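Local coordinates for protein lipid II:glycine glycyltransferase (Staphylococcus aureus, PDB 6SNR) that probably transfers the first glycine of the pentaglycine cross-bridge from glycyl-tRNA to the lysine side chain of lipid II in peptidoglycan synthesis, at residues E182-E187 against L228-L233; G306-F311 against Y318-S323; L173-G178 against N333-Y338; E237-V242 against R289-L294; T147-I152 against T351-G356. All coordinates share one frame; numbering follows the deposited sequence.

Contact 1: E182-E187 against L228-L233; sequences ERSDRE and LFLVKL
L228 receives S184 at the edge of a seven-strand mixed sheet, where the outermost strand 180-183 runs antiparallel to strand 226-233. The carbonyl O of L228 accepts S184 N at 2.7 Å, and a water bridges L228 N to S184 O where the two chains begin to part. Next comes F229, in a non-hydrogen-bonded pair with R183. The ring meets R183 at its aliphatic base, where F229 CE2 lies 4.0 Å from R183 CB; helix 332-347 covers the ring, with M340 against it and Y343 edge-to-face. L230 turns to the other face and forms a hydrogen-bonded pair with E182; the bond from E182 N to L230 O is 2.8 Å and almost straight (175°). L230 CD1 packs against the hydroxymethyl of S184, 3.5 Å from S184 OG. At K232 the partly exposed margin suits charge, yet its amine bonds to the carbonyl of E300 and E182 OE1 to Y303. What crosses between them is the lysine methylene CD, 3.6 Å from E182 OE2.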
# COMPACT_ATOMS: atom_id res chain seq x y z
N GLU A 182 0.58 -15.37 4.30
CA GLU A 182 2.01 -15.50 4.64
C GLU A 182 2.75 -14.18 4.37
O GLU A 182 2.51 -13.56 3.35
CB GLU A 182 2.68 -16.55 3.75
CG GLU A 182 2.21 -17.98 3.93
CD GLU A 182 2.81 -18.96 2.93
OE1 GLU A 182 3.56 -18.55 2.01
OE2 GLU A 182 2.49 -20.16 3.05
N ARG A 183 3.63 -13.79 5.29
CA ARG A 183 4.65 -12.76 4.99
C ARG A 183 5.78 -13.51 4.35
O ARG A 183 6.41 -14.37 5.00
CB ARG A 183 5.10 -12.02 6.27
CG ARG A 183 6.01 -10.80 6.05
CD ARG A 183 6.78 -10.46 7.32
NE ARG A 183 8.08 -11.15 7.33
CZ ARG A 183 8.85 -11.32 8.40
NH1 ARG A 183 8.48 -10.86 9.59
NH2 ARG A 183 10.00 -11.99 8.27
N SER A 184 6.02 -13.24 3.07
CA SER A 184 6.95 -14.01 2.25
C SER A 184 8.36 -13.39 2.25
O SER A 184 8.68 -12.57 3.14
CB SER A 184 6.40 -14.18 0.84
OG SER A 184 7.10 -15.14 0.05
N ASP A 185 9.16 -13.82 1.28
CA ASP A 185 10.54 -13.39 1.09
C ASP A 185 10.86 -13.10 -0.38
O ASP A 185 10.00 -13.13 -1.29
CB ASP A 185 11.51 -14.47 1.62
CG ASP A 185 11.34 -15.81 0.92
OD1 ASP A 185 10.77 -15.86 -0.17
OD2 ASP A 185 11.76 -16.83 1.50
N ARG A 186 12.11 -12.79 -0.66
CA ARG A 186 12.47 -12.49 -2.03
C ARG A 186 12.10 -13.58 -3.04
O ARG A 186 11.66 -13.29 -4.15
CB ARG A 186 13.97 -12.18 -2.13
CG ARG A 186 14.37 -11.61 -3.46
CD ARG A 186 15.89 -11.40 -3.50
NE ARG A 186 16.30 -10.54 -4.59
CZ ARG A 186 16.78 -10.92 -5.78
NH1 ARG A 186 17.11 -10.00 -6.67
NH2 ARG A 186 16.88 -12.20 -6.11
N GLU A 187 12.29 -14.85 -2.65
CA GLU A 187 11.94 -15.97 -3.53
C GLU A 187 10.43 -15.96 -3.86
O GLU A 187 10.04 -16.38 -4.94
CB GLU A 187 12.36 -17.31 -2.91
CG GLU A 187 12.37 -18.45 -3.92
CD GLU A 187 13.48 -18.31 -4.95
OE1 GLU A 187 14.67 -18.27 -4.55
OE2 GLU A 187 13.17 -18.23 -6.16
N LEU A 228 6.51 -8.54 1.23
CA LEU A 228 5.67 -9.24 0.31
C LEU A 228 4.74 -10.17 1.08
O LEU A 228 5.20 -10.89 1.97
CB LEU A 228 6.51 -10.07 -0.64
CG LEU A 228 5.77 -11.01 -1.60
CD1 LEU A 228 4.96 -10.23 -2.61
CD2 LEU A 228 6.74 -11.99 -2.28
N PHE A 229 3.45 -10.14 0.74
CA PHE A 229 2.47 -11.05 1.39
C PHE A 229 1.92 -11.91 0.28
O PHE A 229 1.70 -11.42 -0.82
CB PHE A 229 1.35 -10.26 2.10
CG PHE A 229 1.81 -9.54 3.30
CD1 PHE A 229 2.46 -8.33 3.17
CD2 PHE A 229 1.65 -10.07 4.56
CE1 PHE A 229 2.96 -7.69 4.26
CE2 PHE A 229 2.12 -9.40 5.68
CZ PHE A 229 2.79 -8.19 5.51
N LEU A 230 1.66 -13.20 0.59
CA LEU A 230 1.06 -14.13 -0.36
C LEU A 230 -0.09 -14.87 0.35
O LEU A 230 0.03 -15.21 1.55
CB LEU A 230 2.12 -15.13 -0.79
CG LEU A 230 3.30 -14.64 -1.59
CD1 LEU A 230 4.26 -15.78 -1.88
CD2 LEU A 230 2.81 -14.02 -2.88
N VAL A 231 -1.16 -15.15 -0.38
CA VAL A 231 -2.31 -15.89 0.22
C VAL A 231 -2.35 -17.29 -0.41
O VAL A 231 -2.36 -17.41 -1.63
CB VAL A 231 -3.64 -15.18 -0.04
CG1 VAL A 231 -4.81 -15.97 0.55
CG2 VAL A 231 -3.61 -13.77 0.55
N LYS A 232 -2.36 -18.30 0.46
CA LYS A 232 -2.27 -19.70 0.07
C LYS A 232 -3.57 -20.44 0.47
O LYS A 232 -4.13 -20.22 1.54
CB LYS A 232 -1.11 -20.35 0.80
CG LYS A 232 -0.80 -21.76 0.31
CD LYS A 232 0.50 -22.26 0.90
CE LYS A 232 1.39 -22.83 -0.18
NZ LYS A 232 2.46 -23.64 0.47
N LEU A 233 -4.00 -21.35 -0.40
CA LEU A 233 -5.04 -22.32 -0.07
C LEU A 233 -4.28 -23.63 0.03
O LEU A 233 -3.70 -24.07 -0.96
CB LEU A 233 -6.06 -22.38 -1.18
CG LEU A 233 -7.06 -23.57 -1.08
CD1 LEU A 233 -7.77 -23.54 0.28
CD2 LEU A 233 -8.08 -23.49 -2.21
O HOH W 1 8.65 -9.85 2.72

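Contact 2: G306-F311 against Y318-S323; sequences GALLMF and YLYGAS
A307 and Y318 touch on one face of an antiparallel beta hairpin, strands 302-312 and 315-323: the A307 methyl meets the ring at its edge, in plane, with CB 3.8 Å from Y318 CE1. On the opposite face L308 CD1 approaches the Y320 ring at 4.3 Å from CD2. M310 bends at chi2 and chi3 and crosses L319 at about a right angle, CG to CG 3.6 Å.

Four backbone bonds position these groups. G306 and A322 exchange two, L308 N reaches Y320 O at 2.9 Å, and L319 N reaches L308 O at 3.0 Å. Between L308 and L309 the register slips by one residue, a beta bulge with L319 as the extra residue. The phenol of Y318 reaches forward along its own strand, past the bulge, its OH 3.2 Å from G321 CA; glycine suits this spot, since the hydroxyl lies where a beta carbon would be.

Outside, helix 332-347 backs A307 and Y318, while helices 189-202 and 210-220 cover L308 and Y320, whose OH bonds to Y212. Y320 N, next to the bulge, is buried with no partner in the model, probably a consequence of the slipped register and presumably offset by apolar packing on both faces.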
# COMPACT_ATOMS: atom_id res chain seq x y z
N GLY A 306 -1.41 -11.86 -3.88
CA GLY A 306 -0.17 -11.36 -3.29
C GLY A 306 -0.13 -9.84 -3.37
O GLY A 306 -0.90 -9.22 -4.15
N ALA A 307 0.70 -9.25 -2.51
CA ALA A 307 0.85 -7.81 -2.51
C ALA A 307 2.15 -7.36 -1.89
O ALA A 307 2.74 -8.04 -1.06
CB ALA A 307 -0.30 -7.22 -1.74
N LEU A 308 2.58 -6.15 -2.29
CA LEU A 308 3.72 -5.48 -1.70
C LEU A 308 3.28 -4.31 -0.82
O LEU A 308 2.49 -3.47 -1.27
CB LEU A 308 4.61 -5.00 -2.83
CG LEU A 308 5.46 -6.03 -3.58
CD1 LEU A 308 6.09 -5.42 -4.84
CD2 LEU A 308 6.54 -6.59 -2.69
N LEU A 309 3.79 -4.27 0.42
CA LEU A 309 3.44 -3.30 1.46
C LEU A 309 4.72 -2.56 1.83
O LEU A 309 5.72 -3.19 2.13
CB LEU A 309 2.93 -4.02 2.71
CG LEU A 309 2.51 -3.20 3.91
CD1 LEU A 309 1.31 -2.35 3.56
CD2 LEU A 309 2.24 -4.09 5.14
N MET A 310 4.70 -1.23 1.71
CA MET A 310 5.88 -0.39 2.03
C MET A 310 5.66 0.42 3.25
O MET A 310 4.52 0.65 3.66
CB MET A 310 6.17 0.59 0.86
CG MET A 310 6.10 0.03 -0.51
SD MET A 310 7.05 -1.46 -0.79
CE MET A 310 5.75 -2.58 -1.10
N PHE A 311 6.73 0.97 3.85
CA PHE A 311 6.61 1.80 5.03
C PHE A 311 7.55 3.00 4.98
O PHE A 311 8.67 2.90 4.42
CB PHE A 311 7.02 1.08 6.31
CG PHE A 311 6.09 -0.07 6.67
CD1 PHE A 311 6.30 -1.34 6.17
CD2 PHE A 311 5.04 0.17 7.48
CE1 PHE A 311 5.42 -2.40 6.51
CE2 PHE A 311 4.17 -0.85 7.83
CZ PHE A 311 4.36 -2.12 7.34
N TYR A 318 0.02 0.32 0.45
CA TYR A 318 -0.30 -0.81 -0.41
C TYR A 318 0.12 -0.43 -1.82
O TYR A 318 -0.55 0.33 -2.49
CB TYR A 318 -1.84 -1.07 -0.31
CG TYR A 318 -2.37 -1.97 -1.41
CD1 TYR A 318 -1.99 -3.29 -1.48
CD2 TYR A 318 -3.21 -1.49 -2.37
CE1 TYR A 318 -2.48 -4.15 -2.46
CE2 TYR A 318 -3.73 -2.34 -3.35
CZ TYR A 318 -3.37 -3.66 -3.37
OH TYR A 318 -3.84 -4.54 -4.36
N LEU A 319 1.27 -0.93 -2.24
CA LEU A 319 1.92 -0.47 -3.47
C LEU A 319 1.44 -1.20 -4.71
O LEU A 319 1.14 -0.57 -5.70
CB LEU A 319 3.45 -0.62 -3.32
CG LEU A 319 4.44 0.52 -3.61
CD1 LEU A 319 5.60 0.10 -4.49
CD2 LEU A 319 3.82 1.82 -4.12
N TYR A 320 1.34 -2.53 -4.65
CA TYR A 320 0.94 -3.37 -5.76
C TYR A 320 0.24 -4.60 -5.20
O TYR A 320 0.65 -5.13 -4.17
CB TYR A 320 2.15 -3.85 -6.58
CG TYR A 320 2.87 -2.79 -7.38
CD1 TYR A 320 2.35 -2.36 -8.58
CD2 TYR A 320 4.09 -2.27 -6.95
CE1 TYR A 320 3.00 -1.37 -9.33
CE2 TYR A 320 4.75 -1.28 -7.68
CZ TYR A 320 4.21 -0.86 -8.87
OH TYR A 320 4.84 0.11 -9.61
N GLY A 321 -0.80 -5.06 -5.89
CA GLY A 321 -1.49 -6.32 -5.56
C GLY A 321 -1.87 -7.11 -6.80
O GLY A 321 -2.01 -6.52 -7.88
N ALA A 322 -2.01 -8.42 -6.66
CA ALA A 322 -2.31 -9.30 -7.81
C ALA A 322 -3.09 -10.48 -7.32
O ALA A 322 -2.98 -10.86 -6.15
CB ALA A 322 -1.03 -9.76 -8.51
N SER A 323 -3.91 -11.07 -8.20
CA SER A 323 -4.62 -12.28 -7.81
C SER A 323 -4.97 -13.10 -9.04
O SER A 323 -5.09 -12.54 -10.13
CB SER A 323 -5.90 -11.93 -7.03
OG SER A 323 -6.77 -11.11 -7.79

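Contact 3: L173-G178 against N333-Y338; sequences LALKRG and NHHMQY
The H335 imidazole carries the backbone of helix 165-177 over one of its faces: A174 O stands 3.8 Å above the ring plane, offset toward the rim, with L175 CA over the same face. The CD2 methyl of L175 lies against both H335, 3.7 Å from H335 CD2, and Y338, while L175 CD1 meets Y338 alone of the two, 3.9 Å from Y338 CE2, the leucine crossing the tyrosine at about a right angle. A forked side chain suits a site flanked by two aromatics.

H335 gets there with CG anti to its backbone nitrogen (chi1 -162°), which puts the ring against the end of helix 165-177. Its ND1 is hydrogen-bonded to the hydroxyl of T179, and this helps to set the ring's rotation; Y338 is tethered likewise through its OH to the carbonyl of D156.

The helices cross at -106°, with 8.5 Å between the axes of the two short segments. A174 permits that closeness: its lone methyl packs 3.7 Å from H335 N and 3.9 Å from H334 CB, touching backbone as well as side chain. G178 follows helix 165-177 and leaves helical geometry with a positive phi (120°), which glycine adopts easily, as the chain turns toward strand 180-183.

No hydrogen bond joins the two segments. Van der Waals packing makes the contact, with H335 ND1 and Y338 OH satisfied outside it.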
# COMPACT_ATOMS: atom_id res chain seq x y z
N LEU A 173 -16.16 -13.42 6.08
CA LEU A 173 -16.17 -14.69 5.34
C LEU A 173 -14.76 -15.10 4.98
O LEU A 173 -14.36 -16.24 5.14
CB LEU A 173 -17.01 -14.59 4.08
CG LEU A 173 -18.51 -14.51 4.34
CD1 LEU A 173 -19.22 -14.28 3.01
CD2 LEU A 173 -19.05 -15.75 5.06
N ALA A 174 -13.97 -14.14 4.53
CA ALA A 174 -12.61 -14.46 4.16
C ALA A 174 -11.77 -15.05 5.30
O ALA A 174 -10.96 -15.96 5.09
CB ALA A 174 -11.94 -13.20 3.59
N LEU A 175 -11.97 -14.53 6.50
CA LEU A 175 -11.26 -14.99 7.69
C LEU A 175 -11.64 -16.43 8.03
O LEU A 175 -10.84 -17.13 8.60
CB LEU A 175 -11.58 -14.10 8.89
CG LEU A 175 -11.09 -12.66 8.83
CD1 LEU A 175 -11.66 -11.77 9.94
CD2 LEU A 175 -9.57 -12.69 8.83
N LYS A 176 -12.84 -16.84 7.61
CA LYS A 176 -13.37 -18.19 7.93
C LYS A 176 -13.15 -19.24 6.85
O LYS A 176 -13.13 -20.43 7.17
CB LYS A 176 -14.87 -18.12 8.23
CG LYS A 176 -15.25 -17.34 9.48
CD LYS A 176 -16.66 -16.77 9.38
CE LYS A 176 -17.74 -17.83 9.51
NZ LYS A 176 -18.00 -18.14 10.96
N ARG A 177 -13.04 -18.86 5.58
CA ARG A 177 -13.26 -19.83 4.48
C ARG A 177 -12.11 -20.80 4.23
O ARG A 177 -12.30 -21.85 3.60
CB ARG A 177 -13.76 -19.15 3.20
CG ARG A 177 -15.10 -18.45 3.41
CD ARG A 177 -16.33 -18.90 2.66
NE ARG A 177 -16.49 -18.13 1.43
CZ ARG A 177 -17.64 -17.72 0.88
NH1 ARG A 177 -17.56 -17.03 -0.26
NH2 ARG A 177 -18.85 -17.93 1.41
N GLY A 178 -10.91 -20.49 4.72
CA GLY A 178 -9.82 -21.47 4.70
C GLY A 178 -8.55 -21.11 3.94
O GLY A 178 -7.85 -21.98 3.50
N ASN A 333 -8.18 -11.80 -1.60
CA ASN A 333 -7.79 -10.37 -1.53
C ASN A 333 -8.32 -9.70 -0.27
O ASN A 333 -7.66 -8.87 0.33
CB ASN A 333 -8.27 -9.61 -2.77
CG ASN A 333 -7.60 -10.12 -4.05
OD1 ASN A 333 -8.26 -10.46 -5.03
ND2 ASN A 333 -6.30 -10.16 -4.05
N HIS A 334 -9.53 -10.08 0.17
CA HIS A 334 -10.10 -9.49 1.38
C HIS A 334 -9.38 -9.94 2.63
O HIS A 334 -9.14 -9.13 3.55
CB HIS A 334 -11.60 -9.88 1.49
CG HIS A 334 -12.43 -9.36 0.38
ND1 HIS A 334 -12.43 -9.92 -0.88
CD2 HIS A 334 -13.28 -8.31 0.31
CE1 HIS A 334 -13.25 -9.24 -1.66
NE2 HIS A 334 -13.78 -8.26 -0.95
N HIS A 335 -8.98 -11.22 2.65
CA HIS A 335 -8.17 -11.74 3.73
C HIS A 335 -6.81 -11.03 3.79
O HIS A 335 -6.39 -10.53 4.85
CB HIS A 335 -7.97 -13.26 3.54
CG HIS A 335 -7.54 -13.95 4.78
ND1 HIS A 335 -7.21 -15.30 4.82
CD2 HIS A 335 -7.34 -13.49 6.03
CE1 HIS A 335 -6.82 -15.62 6.03
NE2 HIS A 335 -6.90 -14.54 6.79
N MET A 336 -6.21 -10.93 2.60
CA MET A 336 -4.92 -10.23 2.41
C MET A 336 -4.92 -8.78 2.92
O MET A 336 -4.05 -8.41 3.76
CB MET A 336 -4.50 -10.23 0.94
CG MET A 336 -3.00 -10.06 0.75
SD MET A 336 -2.58 -10.26 -0.99
CE MET A 336 -3.47 -9.01 -1.84
N GLN A 337 -5.92 -8.02 2.50
CA GLN A 337 -6.01 -6.58 2.90
C GLN A 337 -6.09 -6.41 4.41
O GLN A 337 -5.34 -5.63 5.00
CB GLN A 337 -7.17 -5.85 2.27
CG GLN A 337 -7.00 -5.59 0.79
CD GLN A 337 -5.84 -4.63 0.48
OE1 GLN A 337 -5.39 -3.88 1.36
NE2 GLN A 337 -5.40 -4.64 -0.78
N TYR A 338 -7.01 -7.12 5.05
CA TYR A 338 -7.19 -6.95 6.48
C TYR A 338 -5.94 -7.38 7.26
O TYR A 338 -5.55 -6.74 8.22
CB TYR A 338 -8.46 -7.75 6.90
CG TYR A 338 -8.84 -7.64 8.37
CD1 TYR A 338 -9.13 -6.41 8.94
CD2 TYR A 338 -9.02 -8.78 9.16
CE1 TYR A 338 -9.54 -6.28 10.27
CE2 TYR A 338 -9.44 -8.66 10.49
CZ TYR A 338 -9.69 -7.41 11.03
OH TYR A 338 -10.11 -7.26 12.35

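Contact 4: E237-V242 against R289-L294; sequences ENIAKV and RDLEAL
I239 and L291 lie where two long helices, 235-262 and 267-297, run antiparallel as a helical hairpin, their short segments crossing at -164° with axes 9.7 Å apart. This is the coiled-coil arm, as in S. aureus FemA, here near its root on the globular body. The two side chains slide past each other in opposite directions, and I239 CG1 comes to 3.5 Å from L291 CB. With CG anti to the carbonyl carbon (chi1 -69°), L291 sends CD1 into the opposing helix, 3.9 Å from N238 CB and 4.2 Å from V242 CG2. Leucine suits this place, its long branched end touching residues on successive turns. The far methyl of I239, CD1, continues to the margin and rests 4.0 Å from E292 CG.

Charge begins just there. R289 grips E292 side-on, NE to OE1 at 2.7 Å and NH2 to OE2 at 2.9 Å, both oxygens close to the guanidinium plane but met from out of the carboxylate plane. R289 also pairs with E285, while N238 ND2 ties the arm to the carbonyl of G178.

Between these segments the helices are joined by van der Waals packing, chiefly of hydrocarbon, with no hydrogen bond across. The salt bridge runs along one helix, probably steadying it and holding the E292 stem against isoleucine.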
# COMPACT_ATOMS: atom_id res chain seq x y z
N GLU A 237 -3.80 -28.60 5.25
CA GLU A 237 -4.20 -27.88 6.44
C GLU A 237 -5.72 -27.93 6.59
O GLU A 237 -6.24 -28.13 7.69
CB GLU A 237 -3.75 -26.42 6.39
CG GLU A 237 -2.25 -26.18 6.54
CD GLU A 237 -1.93 -24.70 6.80
OE1 GLU A 237 -2.72 -23.83 6.38
OE2 GLU A 237 -0.91 -24.41 7.44
N ASN A 238 -6.42 -27.75 5.48
CA ASN A 238 -7.89 -27.66 5.52
C ASN A 238 -8.51 -29.00 5.82
O ASN A 238 -9.51 -29.04 6.56
CB ASN A 238 -8.44 -27.09 4.25
CG ASN A 238 -8.10 -25.63 4.07
OD1 ASN A 238 -7.16 -25.11 4.69
ND2 ASN A 238 -8.87 -24.95 3.26
N ILE A 239 -7.91 -30.06 5.29
CA ILE A 239 -8.30 -31.45 5.62
C ILE A 239 -8.16 -31.70 7.14
O ILE A 239 -9.06 -32.25 7.78
CB ILE A 239 -7.52 -32.49 4.77
CG1 ILE A 239 -7.96 -32.38 3.29
CG2 ILE A 239 -7.70 -33.91 5.34
CD1 ILE A 239 -7.12 -33.10 2.25
N ALA A 240 -7.06 -31.26 7.74
CA ALA A 240 -6.93 -31.35 9.20
C ALA A 240 -8.03 -30.62 9.94
O ALA A 240 -8.53 -31.12 10.94
CB ALA A 240 -5.56 -30.84 9.63
N LYS A 241 -8.39 -29.42 9.47
CA LYS A 241 -9.49 -28.66 10.04
C LYS A 241 -10.80 -29.48 9.91
O LYS A 241 -11.58 -29.49 10.84
CB LYS A 241 -9.62 -27.31 9.32
CG LYS A 241 -10.76 -26.40 9.75
CD LYS A 241 -10.72 -25.02 9.06
CE LYS A 241 -10.79 -25.12 7.52
NZ LYS A 241 -11.51 -23.99 6.84
N VAL A 242 -11.03 -30.12 8.76
CA VAL A 242 -12.28 -30.87 8.55
C VAL A 242 -12.31 -32.07 9.50
O VAL A 242 -13.32 -32.32 10.12
CB VAL A 242 -12.46 -31.30 7.08
CG1 VAL A 242 -13.64 -32.29 6.93
CG2 VAL A 242 -12.68 -30.09 6.20
N ARG A 289 -13.22 -35.16 0.45
CA ARG A 289 -12.93 -35.74 -0.87
C ARG A 289 -12.45 -34.68 -1.89
O ARG A 289 -11.54 -34.92 -2.66
CB ARG A 289 -14.16 -36.46 -1.48
CG ARG A 289 -14.64 -37.70 -0.74
CD ARG A 289 -13.68 -38.87 -0.84
NE ARG A 289 -12.64 -38.83 0.19
CZ ARG A 289 -12.83 -39.13 1.48
NH1 ARG A 289 -14.04 -39.49 1.92
NH2 ARG A 289 -11.82 -39.05 2.35
N ASP A 290 -13.13 -33.54 -1.90
CA ASP A 290 -12.83 -32.47 -2.86
C ASP A 290 -11.43 -31.90 -2.57
O ASP A 290 -10.64 -31.67 -3.51
CB ASP A 290 -13.89 -31.36 -2.81
CG ASP A 290 -15.29 -31.82 -3.18
OD1 ASP A 290 -15.47 -32.88 -3.81
OD2 ASP A 290 -16.24 -31.04 -2.90
N LEU A 291 -11.12 -31.75 -1.29
CA LEU A 291 -9.78 -31.27 -0.85
C LEU A 291 -8.67 -32.26 -1.16
O LEU A 291 -7.54 -31.87 -1.48
CB LEU A 291 -9.76 -30.93 0.64
CG LEU A 291 -10.58 -29.70 1.00
CD1 LEU A 291 -10.84 -29.66 2.49
CD2 LEU A 291 -9.86 -28.44 0.51
N GLU A 292 -8.98 -33.56 -1.04
CA GLU A 292 -8.06 -34.57 -1.49
C GLU A 292 -7.72 -34.52 -2.96
O GLU A 292 -6.55 -34.74 -3.30
CB GLU A 292 -8.60 -35.98 -1.17
CG GLU A 292 -8.48 -36.35 0.28
CD GLU A 292 -9.31 -37.56 0.70
OE1 GLU A 292 -10.03 -38.13 -0.15
OE2 GLU A 292 -9.22 -37.95 1.87
N ALA A 293 -8.73 -34.23 -3.80
CA ALA A 293 -8.59 -34.06 -5.24
C ALA A 293 -7.67 -32.88 -5.49
O ALA A 293 -6.72 -32.96 -6.25
CB ALA A 293 -9.95 -33.81 -5.91
N LEU A 294 -7.91 -31.81 -4.76
CA LEU A 294 -7.05 -30.62 -4.87
C LEU A 294 -5.63 -30.89 -4.41
O LEU A 294 -4.67 -30.40 -5.02
CB LEU A 294 -7.63 -29.46 -4.10
CG LEU A 294 -6.90 -28.14 -4.28
CD1 LEU A 294 -6.97 -27.67 -5.72
CD2 LEU A 294 -7.51 -27.11 -3.33

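Contact 5: T147-I152 against T351-G356; sequences TMITPI and TYDFGG
M148 and F354 share the shortest bond between these antiparallel strands, F354 N to M148 O at 2.8 Å. T150 and Y352 exchange a pair, the one from T150 N to Y352 O being almost straight (175°). At the other end M148 N turns to G355 O, 3.1 Å away, so M148 spans two residues opposite and a beta bulge results. The irregularity is fastened from within by D353, whose OD1 accepts G355 N at 2.8 Å in an Asx turn. G355 has a positive phi (82°), a conformation glycine adopts readily.

The aspartate carboxylate also borders T147, whose CB lies 3.4 Å from D353 OD1. On the same face I149 sets CG2 against T351 CB at 3.6 Å, beta-branched residues that suit extended chain. On the other face the F354 ring receives T150 OG1 at its edge, in plane, 3.5 Å from CE1; that hydroxyl is itself bonded to the carbonyl of W377. Y352 CE1 stands over one face of the same ring. Past the last pair, I152 CG2 packs against Y352 CB at 3.8 Å.

Strand 146-151 is flanked beyond by 380-383, the sheet's last strand. Strand 315-323, helix 332-347 and the parallel strand 351-356 form a beta-alpha-beta crossover, whose helix lies over Y352 and F354 and bonds Y352 OH through Q337, while K374 of helix 368-374 gathers the carbonyls of F354 and G356.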
# COMPACT_ATOMS: atom_id res chain seq x y z
N THR A 147 -5.30 10.53 -2.84
CA THR A 147 -5.16 9.14 -2.45
C THR A 147 -6.26 8.72 -1.49
O THR A 147 -7.00 9.57 -0.99
CB THR A 147 -3.80 8.81 -1.82
OG1 THR A 147 -3.60 9.57 -0.63
CG2 THR A 147 -2.69 9.04 -2.84
N MET A 148 -6.36 7.43 -1.25
CA MET A 148 -7.34 6.89 -0.33
C MET A 148 -6.68 6.22 0.84
O MET A 148 -5.90 5.25 0.66
CB MET A 148 -8.27 5.91 -1.06
CG MET A 148 -8.99 6.55 -2.22
SD MET A 148 -10.38 7.59 -1.73
CE MET A 148 -11.65 6.34 -1.54
N ILE A 149 -6.97 6.72 2.03
CA ILE A 149 -6.24 6.32 3.18
C ILE A 149 -7.13 5.77 4.30
O ILE A 149 -8.09 6.41 4.68
CB ILE A 149 -5.46 7.53 3.74
CG1 ILE A 149 -4.49 8.11 2.68
CG2 ILE A 149 -4.64 7.11 4.94
CD1 ILE A 149 -3.57 9.21 3.22
N THR A 150 -6.71 4.64 4.85
CA THR A 150 -7.38 4.01 6.01
C THR A 150 -6.63 4.30 7.30
O THR A 150 -5.48 3.96 7.44
CB THR A 150 -7.48 2.47 5.84
OG1 THR A 150 -8.12 2.15 4.59
CG2 THR A 150 -8.23 1.84 7.03
N PRO A 151 -7.32 4.91 8.30
CA PRO A 151 -6.73 5.01 9.63
C PRO A 151 -6.66 3.61 10.24
O PRO A 151 -7.70 2.86 10.27
CB PRO A 151 -7.71 5.89 10.41
CG PRO A 151 -8.60 6.49 9.41
CD PRO A 151 -8.63 5.56 8.23
N ILE A 152 -5.46 3.23 10.70
CA ILE A 152 -5.24 1.88 11.25
C ILE A 152 -4.76 1.84 12.71
O ILE A 152 -4.33 0.78 13.20
CB ILE A 152 -4.30 1.04 10.37
CG1 ILE A 152 -2.99 1.79 10.04
CG2 ILE A 152 -5.00 0.69 9.06
CD1 ILE A 152 -1.88 0.84 9.64
N THR A 351 -1.46 5.00 9.36
CA THR A 351 -2.24 5.11 8.13
C THR A 351 -1.81 4.05 7.13
O THR A 351 -0.67 3.65 7.10
CB THR A 351 -2.16 6.51 7.47
OG1 THR A 351 -0.80 6.89 7.30
CG2 THR A 351 -2.86 7.55 8.33
N TYR A 352 -2.75 3.63 6.31
CA TYR A 352 -2.59 2.60 5.28
C TYR A 352 -3.13 3.18 3.98
O TYR A 352 -4.32 3.46 3.82
CB TYR A 352 -3.34 1.35 5.71
CG TYR A 352 -3.25 0.15 4.82
CD1 TYR A 352 -4.14 -0.05 3.74
CD2 TYR A 352 -2.33 -0.85 5.08
CE1 TYR A 352 -4.07 -1.18 2.95
CE2 TYR A 352 -2.26 -1.98 4.30
CZ TYR A 352 -3.13 -2.15 3.24
OH TYR A 352 -3.06 -3.27 2.46
N ASP A 353 -2.21 3.51 3.06
CA ASP A 353 -2.49 4.30 1.88
C ASP A 353 -2.66 3.38 0.67
O ASP A 353 -1.72 2.69 0.22
CB ASP A 353 -1.32 5.29 1.71
CG ASP A 353 -1.54 6.31 0.64
OD1 ASP A 353 -2.40 6.15 -0.24
OD2 ASP A 353 -0.76 7.29 0.66
N PHE A 354 -3.86 3.37 0.09
CA PHE A 354 -4.14 2.60 -1.11
C PHE A 354 -3.70 3.25 -2.42
O PHE A 354 -3.92 2.69 -3.49
CB PHE A 354 -5.65 2.35 -1.23
CG PHE A 354 -6.16 1.24 -0.35
CD1 PHE A 354 -6.56 1.50 0.94
CD2 PHE A 354 -6.37 -0.03 -0.87
CE1 PHE A 354 -7.08 0.49 1.74
CE2 PHE A 354 -6.91 -1.05 -0.07
CZ PHE A 354 -7.26 -0.78 1.22
N GLY A 355 -3.14 4.46 -2.33
CA GLY A 355 -2.67 5.19 -3.48
C GLY A 355 -3.76 5.95 -4.22
O GLY A 355 -4.82 6.21 -3.68
N GLY A 356 -3.50 6.23 -5.51
CA GLY A 356 -4.23 7.26 -6.21
C GLY A 356 -5.68 6.98 -6.58
O GLY A 356 -6.07 5.84 -6.80

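How the contacts relate
Contacts 1, 2 and 5 belong to a single sheet: contact 1 joins its outer edge, contact 2 its centre, and contact 5 the far side. F229 N to A307 O connects the first two, Y318 N to D353 O the last two. Contacts 2 and 5 are buried and bulged, whereas contact 1 is partly exposed and uses water and charged residues at its border. Contacts 3 and 4 join helices without hydrogen bonds between their segments. Contact 3, only partly buried, brings in helix 332-347, which packs on the sheet through M336 and Q337; contact 4, although buried, lies farthest out, about 33 Å from the chain's centre, and reaches the body through the end of helix 165-177.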